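Local coordinates for protein AvrRpt2 (Erwinia amylovora, PDB 6HQZ) that probably cleaves host plant proteins as a papain-like cysteine protease of family C70, an effector of the type III secretion system, at residues 6-11 with 120-125; 16-21 with 38-43; 68-73 with 149-154. One frame throughout, in Å; residues are numbered along the deposited sequence.

Contact 1: residues 6-11 with 120-125; sequences NHVPYV and IFHDPQ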
loop_
_atom_site.group_PDB
_atom_site.type_symbol
_atom_site.label_atom_id
_atom_site.label_comp_id
_atom_site.label_asym_id
_atom_site.label_seq_id
_atom_site.Cartn_x
_atom_site.Cartn_y
_atom_site.Cartn_z
ATOM N N ASN A 6 -10.110 5.063 4.587
ATOM C CA ASN A 6 -11.064 6.098 4.957
ATOM C C ASN A 6 -12.453 5.633 5.353
ATOM O O ASN A 6 -13.207 6.437 5.904
ATOM C CB ASN A 6 -11.147 7.097 3.796
ATOM C CG ASN A 6 -9.874 7.888 3.683
ATOM O OD1 ASN A 6 -9.603 8.726 4.535
ATOM N ND2 ASN A 6 -9.027 7.554 2.712
ATOM N N HIS A 7 -12.845 4.395 5.058
ATOM C CA HIS A 7 -14.007 3.909 5.781
ATOM C C HIS A 7 -13.983 2.492 6.281
ATOM O O HIS A 7 -14.643 1.579 5.807
ATOM C CB HIS A 7 -15.381 4.268 5.215
ATOM C CG HIS A 7 -16.435 4.308 6.300
ATOM N ND1 HIS A 7 -16.418 5.255 7.311
ATOM C CD2 HIS A 7 -17.470 3.476 6.589
ATOM C CE1 HIS A 7 -17.416 5.027 8.150
ATOM N NE2 HIS A 7 -18.067 3.952 7.738
ATOM N N VAL A 8 -13.237 2.392 7.349
ATOM C CA VAL A 8 -13.412 1.337 8.298
ATOM C C VAL A 8 -14.495 1.774 9.312
ATOM O O VAL A 8 -14.390 2.821 9.910
ATOM C CB VAL A 8 -12.062 1.024 8.930
ATOM C CG1 VAL A 8 -12.222 -0.175 9.823
ATOM C CG2 VAL A 8 -11.084 0.713 7.794
ATOM N N PRO A 9 -15.567 0.987 9.429
ATOM C CA PRO A 9 -16.610 1.308 10.375
ATOM C C PRO A 9 -16.107 1.167 11.813
ATOM O O PRO A 9 -15.169 0.375 12.097
ATOM C CB PRO A 9 -17.700 0.281 10.079
ATOM C CG PRO A 9 -17.030 -0.856 9.382
ATOM C CD PRO A 9 -15.812 -0.291 8.710
ATOM N N TYR A 10 -16.626 2.008 12.684
ATOM C CA TYR A 10 -16.143 2.031 14.087
ATOM C C TYR A 10 -17.136 1.202 14.896
ATOM O O TYR A 10 -18.332 1.453 14.807
ATOM C CB TYR A 10 -16.080 3.475 14.602
ATOM C CG TYR A 10 -15.716 3.455 16.048
ATOM C CD1 TYR A 10 -14.419 3.069 16.444
ATOM C CD2 TYR A 10 -16.679 3.634 17.017
ATOM C CE1 TYR A 10 -14.110 3.002 17.804
ATOM C CE2 TYR A 10 -16.359 3.565 18.370
ATOM C CZ TYR A 10 -15.082 3.253 18.744
ATOM O OH TYR A 10 -14.844 3.138 20.125
ATOM N N VAL A 11 -16.642 0.283 15.757
ATOM C CA VAL A 11 -17.485 -0.494 16.640
ATOM C C VAL A 11 -16.821 -0.378 18.045
ATOM O O VAL A 11 -15.607 -0.588 18.116
ATOM C CB VAL A 11 -17.569 -1.987 16.194
ATOM C CG1 VAL A 11 -18.408 -2.806 17.156
ATOM C CG2 VAL A 11 -18.111 -2.093 14.741
ATOM N N ILE A 120 -2.900 5.595 12.765
ATOM C CA ILE A 120 -4.261 5.983 12.926
ATOM C C ILE A 120 -5.046 4.707 13.211
ATOM O O ILE A 120 -4.949 3.752 12.476
ATOM C CB ILE A 120 -4.844 6.636 11.647
ATOM C CG1 ILE A 120 -3.904 7.767 11.165
ATOM C CG2 ILE A 120 -6.202 7.148 11.928
ATOM C CD1 ILE A 120 -4.261 8.351 9.828
ATOM N N PHE A 121 -5.874 4.730 14.262
ATOM C CA PHE A 121 -6.515 3.500 14.688
ATOM C C PHE A 121 -7.821 3.768 15.383
ATOM O O PHE A 121 -8.031 4.836 16.000
ATOM C CB PHE A 121 -5.583 2.684 15.604
ATOM C CG PHE A 121 -5.293 3.317 16.922
ATOM C CD1 PHE A 121 -4.346 4.355 17.043
ATOM C CD2 PHE A 121 -5.957 2.885 18.072
ATOM C CE1 PHE A 121 -4.072 4.919 18.297
ATOM C CE2 PHE A 121 -5.670 3.441 19.338
ATOM C CZ PHE A 121 -4.771 4.478 19.462
ATOM N N HIS A 122 -8.710 2.788 15.250
ATOM C CA HIS A 122 -9.976 2.732 15.946
ATOM C C HIS A 122 -9.709 1.967 17.256
ATOM O O HIS A 122 -9.293 0.827 17.216
ATOM C CB HIS A 122 -11.025 1.908 15.198
ATOM C CG HIS A 122 -11.628 2.613 14.021
ATOM N ND1 HIS A 122 -11.510 3.976 13.835
ATOM C CD2 HIS A 122 -12.378 2.151 13.001
ATOM C CE1 HIS A 122 -12.133 4.312 12.716
ATOM N NE2 HIS A 122 -12.712 3.231 12.218
ATOM N N ASP A 123 -10.071 2.578 18.371
ATOM C CA ASP A 123 -9.911 1.976 19.710
ATOM C C ASP A 123 -11.313 1.685 20.248
ATOM O O ASP A 123 -12.102 2.595 20.510
ATOM C CB ASP A 123 -9.181 2.940 20.610
ATOM C CG ASP A 123 -8.817 2.324 21.976
ATOM O OD1 ASP A 123 -9.667 1.721 22.629
ATOM O OD2 ASP A 123 -7.713 2.533 22.428
ATOM N N PRO A 124 -11.658 0.407 20.399
ATOM C CA PRO A 124 -12.964 0.054 20.816
ATOM C C PRO A 124 -13.385 0.648 22.177
ATOM O O PRO A 124 -14.593 0.624 22.530
ATOM C CB PRO A 124 -12.911 -1.482 20.920
ATOM C CG PRO A 124 -11.705 -1.921 20.213
ATOM C CD PRO A 124 -10.810 -0.733 20.072
ATOM N N GLN A 125 -12.425 1.145 22.964
ATOM C CA GLN A 125 -12.781 1.742 24.219
ATOM C C GLN A 125 -12.537 3.211 24.319
ATOM O O GLN A 125 -12.976 3.793 25.258
ATOM C CB GLN A 125 -12.102 0.996 25.372
ATOM C CG GLN A 125 -12.611 1.359 26.727
ATOM C CD GLN A 125 -14.136 1.566 26.872
ATOM O OE1 GLN A 125 -14.910 0.635 26.637
ATOM N NE2 GLN A 125 -14.564 2.758 27.361
#

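Contact 2: residues 16-21 with 38-43; sequences ERMGCW and LGLPEL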
loop_
_atom_site.group_PDB
_atom_site.type_symbol
_atom_site.label_atom_id
_atom_site.label_comp_id
_atom_site.label_asym_id
_atom_site.label_seq_id
_atom_site.Cartn_x
_atom_site.Cartn_y
_atom_site.Cartn_z
ATOM N N GLU A 16 -18.949 -6.047 27.487
ATOM C CA GLU A 16 -18.932 -7.444 27.110
ATOM C C GLU A 16 -17.559 -8.055 27.440
ATOM O O GLU A 16 -16.542 -7.383 27.392
ATOM C CB GLU A 16 -19.168 -7.522 25.588
ATOM C CG GLU A 16 -19.589 -8.923 25.181
ATOM C CD GLU A 16 -19.725 -9.120 23.673
ATOM O OE1 GLU A 16 -20.351 -10.135 23.288
ATOM O OE2 GLU A 16 -19.206 -8.285 22.893
ATOM N N ARG A 17 -17.541 -9.343 27.719
ATOM C CA ARG A 17 -16.278 -10.053 27.944
ATOM C C ARG A 17 -15.440 -10.198 26.663
ATOM O O ARG A 17 -15.957 -10.619 25.663
ATOM C CB ARG A 17 -16.673 -11.421 28.462
ATOM C CG ARG A 17 -15.594 -12.459 28.663
ATOM C CD ARG A 17 -16.279 -13.626 29.370
ATOM N NE ARG A 17 -15.392 -14.753 29.631
ATOM C CZ ARG A 17 -15.696 -15.817 30.386
ATOM N NH1 ARG A 17 -16.872 -15.930 31.011
ATOM N NH2 ARG A 17 -14.772 -16.766 30.556
ATOM N N MET A 18 -14.159 -9.866 26.715
ATOM C CA MET A 18 -13.298 -9.824 25.541
ATOM C C MET A 18 -13.956 -8.962 24.446
ATOM O O MET A 18 -13.890 -9.244 23.251
ATOM C CB MET A 18 -13.049 -11.239 25.040
ATOM C CG MET A 18 -12.173 -12.040 25.989
ATOM S SD MET A 18 -10.517 -11.402 25.738
ATOM C CE MET A 18 -10.341 -11.750 23.927
ATOM N N GLY A 19 -14.617 -7.922 24.903
ATOM C CA GLY A 19 -15.377 -7.047 24.026
ATOM C C GLY A 19 -14.527 -6.448 22.926
ATOM O O GLY A 19 -15.069 -6.249 21.834
ATOM N N CYS A 20 -13.223 -6.196 23.159
ATOM C CA CYS A 20 -12.357 -5.590 22.142
ATOM C C CYS A 20 -12.130 -6.563 20.987
ATOM O O CYS A 20 -12.088 -6.134 19.827
ATOM C CB CYS A 20 -11.058 -5.010 22.707
ATOM S SG CYS A 20 -10.114 -6.218 23.614
ATOM N N TRP A 21 -12.075 -7.863 21.273
ATOM C CA TRP A 21 -11.985 -8.855 20.174
ATOM C C TRP A 21 -13.202 -8.778 19.204
ATOM O O TRP A 21 -13.053 -8.791 17.944
ATOM C CB TRP A 21 -11.797 -10.268 20.733
ATOM C CG TRP A 21 -12.115 -11.399 19.719
ATOM C CD1 TRP A 21 -13.309 -12.018 19.515
ATOM C CD2 TRP A 21 -11.203 -11.965 18.790
ATOM N NE1 TRP A 21 -13.189 -12.957 18.503
ATOM C CE2 TRP A 21 -11.896 -12.963 18.064
ATOM C CE3 TRP A 21 -9.852 -11.784 18.557
ATOM C CZ2 TRP A 21 -11.295 -13.717 17.071
ATOM C CZ3 TRP A 21 -9.248 -12.540 17.565
ATOM C CH2 TRP A 21 -9.964 -13.488 16.842
ATOM N N LEU A 38 -8.951 -17.833 26.639
ATOM C CA LEU A 38 -8.348 -17.099 27.734
ATOM C C LEU A 38 -8.288 -15.609 27.282
ATOM O O LEU A 38 -8.605 -15.241 26.123
ATOM C CB LEU A 38 -6.975 -17.702 28.156
ATOM C CG LEU A 38 -6.838 -19.127 28.758
ATOM C CD1 LEU A 38 -5.358 -19.484 28.936
ATOM C CD2 LEU A 38 -7.580 -19.364 30.086
ATOM N N GLY A 39 -7.893 -14.770 28.213
ATOM C CA GLY A 39 -7.856 -13.352 28.001
ATOM C C GLY A 39 -6.746 -12.862 27.111
ATOM O O GLY A 39 -5.971 -13.626 26.487
ATOM N N LEU A 40 -6.683 -11.549 27.083
ATOM C CA LEU A 40 -5.714 -10.838 26.308
ATOM C C LEU A 40 -4.240 -11.074 26.703
ATOM O O LEU A 40 -3.388 -11.275 25.791
ATOM C CB LEU A 40 -6.036 -9.360 26.371
ATOM C CG LEU A 40 -7.296 -8.949 25.636
ATOM C CD1 LEU A 40 -7.354 -7.427 25.563
ATOM C CD2 LEU A 40 -7.340 -9.500 24.226
ATOM N N PRO A 41 -3.920 -10.991 28.013
ATOM C CA PRO A 41 -2.519 -11.297 28.393
ATOM C C PRO A 41 -2.027 -12.659 27.908
ATOM O O PRO A 41 -0.890 -12.768 27.463
ATOM C CB PRO A 41 -2.528 -11.282 29.924
ATOM C CG PRO A 41 -3.833 -10.686 30.332
ATOM C CD PRO A 41 -4.740 -10.568 29.179
ATOM N N GLU A 42 -2.911 -13.637 27.934
ATOM C CA GLU A 42 -2.546 -14.991 27.520
ATOM C C GLU A 42 -2.408 -15.127 25.992
ATOM O O GLU A 42 -1.553 -15.872 25.463
ATOM C CB GLU A 42 -3.528 -15.987 28.132
ATOM C CG GLU A 42 -3.425 -16.033 29.667
ATOM C CD GLU A 42 -4.072 -14.851 30.406
ATOM O OE1 GLU A 42 -4.984 -14.182 29.830
ATOM O OE2 GLU A 42 -3.662 -14.613 31.585
ATOM N N LEU A 43 -3.262 -14.391 25.300
ATOM C CA LEU A 43 -3.247 -14.337 23.867
ATOM C C LEU A 43 -1.975 -13.622 23.405
ATOM O O LEU A 43 -1.389 -14.054 22.430
ATOM C CB LEU A 43 -4.485 -13.593 23.347
ATOM C CG LEU A 43 -4.545 -13.342 21.839
ATOM C CD1 LEU A 43 -4.545 -14.676 21.149
ATOM C CD2 LEU A 43 -5.729 -12.492 21.436
#

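Contact 3: residues 68-73 with 149-154; sequences AEVSLP and MLYSEN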
loop_
_atom_site.group_PDB
_atom_site.type_symbol
_atom_site.label_atom_id
_atom_site.label_comp_id
_atom_site.label_asym_id
_atom_site.label_seq_id
_atom_site.Cartn_x
_atom_site.Cartn_y
_atom_site.Cartn_z
ATOM N N ALA A 68 -5.771 -13.836 8.779
ATOM C CA ALA A 68 -4.366 -14.117 8.647
ATOM C C ALA A 68 -3.521 -13.077 9.365
ATOM O O ALA A 68 -3.972 -11.960 9.657
ATOM C CB ALA A 68 -3.963 -14.149 7.186
ATOM N N GLU A 69 -2.279 -13.470 9.607
ATOM C CA GLU A 69 -1.351 -12.642 10.377
ATOM C C GLU A 69 -0.248 -12.081 9.535
ATOM O O GLU A 69 0.178 -12.679 8.553
ATOM C CB GLU A 69 -0.754 -13.412 11.538
ATOM C CG GLU A 69 0.168 -14.583 11.180
ATOM C CD GLU A 69 0.350 -15.590 12.313
ATOM O OE1 GLU A 69 -0.367 -15.550 13.362
ATOM O OE2 GLU A 69 1.249 -16.412 12.183
ATOM N N VAL A 70 0.206 -10.935 9.944
ATOM C CA VAL A 70 1.324 -10.260 9.306
ATOM C C VAL A 70 2.638 -10.831 9.843
ATOM O O VAL A 70 2.800 -10.912 11.060
ATOM C CB VAL A 70 1.285 -8.776 9.695
ATOM C CG1 VAL A 70 2.527 -8.068 9.129
ATOM C CG2 VAL A 70 0.004 -8.101 9.230
ATOM N N SER A 71 3.580 -11.184 8.963
ATOM C CA SER A 71 4.900 -11.629 9.357
ATOM C C SER A 71 5.641 -10.500 9.970
ATOM O O SER A 71 5.896 -9.479 9.318
ATOM C CB SER A 71 5.729 -12.103 8.168
ATOM O OG SER A 71 5.138 -13.260 7.690
ATOM N N LEU A 72 5.970 -10.674 11.239
ATOM C CA LEU A 72 6.631 -9.653 12.000
ATOM C C LEU A 72 8.100 -9.522 11.689
ATOM O O LEU A 72 8.823 -10.512 11.639
ATOM C CB LEU A 72 6.455 -9.922 13.499
ATOM C CG LEU A 72 4.977 -9.918 13.921
ATOM C CD1 LEU A 72 4.895 -10.211 15.419
ATOM C CD2 LEU A 72 4.267 -8.590 13.639
ATOM N N PRO A 73 8.583 -8.298 11.574
ATOM C CA PRO A 73 10.012 -8.137 11.289
ATOM C C PRO A 73 10.925 -8.483 12.479
ATOM O O PRO A 73 10.595 -8.235 13.654
ATOM C CB PRO A 73 10.113 -6.639 10.969
ATOM C CG PRO A 73 8.957 -6.027 11.651
ATOM C CD PRO A 73 7.875 -7.012 11.565
ATOM N N MET A 149 -0.754 -9.069 14.761
ATOM C CA MET A 149 -1.413 -8.193 13.791
ATOM C C MET A 149 -2.171 -9.109 12.853
ATOM O O MET A 149 -1.529 -9.905 12.135
ATOM C CB MET A 149 -0.333 -7.428 13.015
ATOM C CG MET A 149 0.299 -6.260 13.837
ATOM S SD MET A 149 1.704 -5.615 12.955
ATOM C CE MET A 149 0.925 -4.772 11.639
ATOM N N LEU A 150 -3.508 -9.045 12.905
ATOM C CA LEU A 150 -4.369 -9.883 12.133
ATOM C C LEU A 150 -5.140 -9.074 11.102
ATOM O O LEU A 150 -5.517 -7.913 11.330
ATOM C CB LEU A 150 -5.359 -10.650 12.999
ATOM C CG LEU A 150 -4.794 -11.721 13.923
ATOM C CD1 LEU A 150 -5.920 -12.354 14.731
ATOM C CD2 LEU A 150 -4.053 -12.831 13.183
ATOM N N TYR A 151 -5.399 -9.726 9.971
ATOM C CA TYR A 151 -6.177 -9.091 8.899
ATOM C C TYR A 151 -7.138 -10.060 8.269
ATOM O O TYR A 151 -7.002 -11.296 8.471
ATOM C CB TYR A 151 -5.236 -8.452 7.867
ATOM C CG TYR A 151 -4.360 -9.422 7.074
ATOM C CD1 TYR A 151 -4.814 -9.993 5.867
ATOM C CD2 TYR A 151 -3.052 -9.723 7.505
ATOM C CE1 TYR A 151 -4.005 -10.877 5.149
ATOM C CE2 TYR A 151 -2.242 -10.579 6.789
ATOM C CZ TYR A 151 -2.727 -11.158 5.639
ATOM O OH TYR A 151 -1.890 -11.967 4.995
ATOM N N SER A 152 -8.066 -9.500 7.462
ATOM C CA SER A 152 -9.096 -10.261 6.787
ATOM C C SER A 152 -8.587 -10.864 5.487
ATOM O O SER A 152 -8.018 -10.174 4.676
ATOM C CB SER A 152 -10.329 -9.410 6.394
ATOM O OG SER A 152 -11.362 -10.289 5.909
ATOM N N GLU A 153 -8.800 -12.156 5.320
ATOM C CA GLU A 153 -8.601 -12.825 4.009
ATOM C C GLU A 153 -9.848 -12.794 3.111
ATOM O O GLU A 153 -9.774 -13.231 1.953
ATOM C CB GLU A 153 -8.127 -14.262 4.202
ATOM C CG GLU A 153 -6.695 -14.336 4.701
ATOM C CD GLU A 153 -6.131 -15.748 4.651
ATOM O OE1 GLU A 153 -6.878 -16.724 4.958
ATOM O OE2 GLU A 153 -4.933 -15.872 4.297
ATOM N N ASN A 154 -10.985 -12.291 3.598
ATOM C CA ASN A 154 -12.178 -12.162 2.715
ATOM C C ASN A 154 -12.035 -10.990 1.748
ATOM O O ASN A 154 -12.893 -10.834 0.903
ATOM C CB ASN A 154 -13.489 -12.035 3.519
ATOM C CG ASN A 154 -13.848 -13.315 4.274
ATOM O OD1 ASN A 154 -13.419 -14.409 3.904
ATOM N ND2 ASN A 154 -14.614 -13.165 5.362
ATOM O OXT ASN A 154 -11.105 -10.176 1.750
HETATM O O HOH W 1 1.364 -10.484 13.400
#

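Contact 1: residues 6-11 with 120-125
H122 on strand 118-123 reaches into the N-terminal extended loop of this papain-like protease domain and donates from NE2 to the carbonyl of V8, with NE2 and V8 O 2.9 Å apart and the N-H pointing almost straight at the oxygen (170°). The oxygen lies in the imidazole plane, whereas NE2 stands well above the plane of the V8 carbonyl. ND1 on the same ring accepts from the backbone N of D129, so both nitrogens are engaged and the ring is held against rotation. A second bond runs the other way across the contact: Y10 OH gives its proton to D123 O at 2.8 Å. Between the two cross-bonds the rings of Y10 and H122 meet in a T-shaped stack, the tyrosine edge against the imidazole face, with planes at 87° and centroids 5.4 Å apart. Just past it, Q125 N closes an Asx turn on D123 OD1. Y10 CB also sits over the H122 ring as a CH-pi contact, while V8 CG1 packs 3.9 Å from H122 CD2. The extended chi1 of Y10 (175°) carries its ring out to D123 and leaves Y10 CD1 3.7 Å from H122 CG.

Contact 2: residues 16-21 with 38-43
M18 lays its thioether alongside L40, the two side chains pointing opposite ways where they overlap. The methionine chain bends at chi2 and again at chi3 (-75° and -59°), which curls the methyl back so that M18 CE meets L40 CD2 at 3.8 Å and SD passes 4.0 Å from G39 CA. The other methyl of the same leucine serves a second sulfur: L40 CD1 lies 3.6 Å from C20 SG. L40 thus divides its two branches between M18 and C20, and no hydrogen bond crosses the contact. E16 to G19 form a type II beta turn that leads through M18, the N-cap residue, into helix 19-27, while G39 holds the N-cap position of helix 40-45, whose first turn is closed by L43 N donating to G39 O at 3.1 Å. L40 also packs on W104 and M106 of strand 104-113, and M106 touches C20 as well, so L40 meets both the start of helix 19-27 and the sheet. A cysteine in the first turn of a helix that packs against an antiparallel sheet is the arrangement of papain-like proteases, where the nucleophile begins the central helix, and the placement of C20 is consistent with it.

Contact 3: residues 68-73 with 149-154
A68 and Y151 form an antiparallel hydrogen-bonded pair, the tight centre of this contact: A68 N donates to Y151 O at 2.8 Å, and Y151 N returns a bond to A68 O at 2.7 Å. The next bond of the ladder, from V70 N to M149 O, measures 3.0 Å, and between these rungs E69 and L150 face each other as a non-hydrogen-bonded pair. The face carrying A68 and Y151 holds the ring packing. The tyrosine takes the constrained rotamer with CG between its backbone N and carbonyl carbon (chi1 66°), which swings the ring back across the partner strand; A68 CB then lies over the Y151 ring as a CH-pi contact, 3.6 Å from CZ, and A68 O lies over the ring too. V70 CG2 adds a flank, touching Y151 CD2 and, at 3.9 Å, M149 CB. On the other face E69 CB rests on L150 CD2, and the glutamate carboxylate goes on to a salt bridge with R55.

The ends are looser. Beyond V70 the two segments diverge, and a water, 2.8 Å from V70 O and 2.9 Å from M149 N, bridges them; L72 CD2 only just reaches M149 SD, at 4.0 Å. On the solvent side the exposed E153 lays CG, CD and OE2 against A68 CB; around it the chain turns, N154 N donating to S152 OG in an ST turn.

Strand 67-69 is an outermost strand of the six-stranded antiparallel sheet within this chain, and strand 149-152 joins it to strand 93-98. Helix 49-65 covers the E69 and L150 face through M62, while helix 80-90 approaches the opposite face, with L86 on V70, L83 on M149 and H90 stacked on the Y151 ring.

From the N terminus, the chain passes through 6-11 in its extended loop and reaches 16-21 at the start of helix 19-27. Contact 2 closes first, when 38-43 returns to that helix start, before contact 3 opens. It falls wholly within the much longer loop that contact 1 completes at 120-125. Segment 68-73 also leaves from within that longer loop but waits for its partner until the C-terminal 149-154, so contacts 1 and 3 cross. Both reach the same antiparallel sheet, their centres about 17 Å apart. Contacts 1 and 2 touch directly, P124 CG lying 4.0 Å from C20 CB, which ties the turn just past strand 118-123 to the start of helix 19-27.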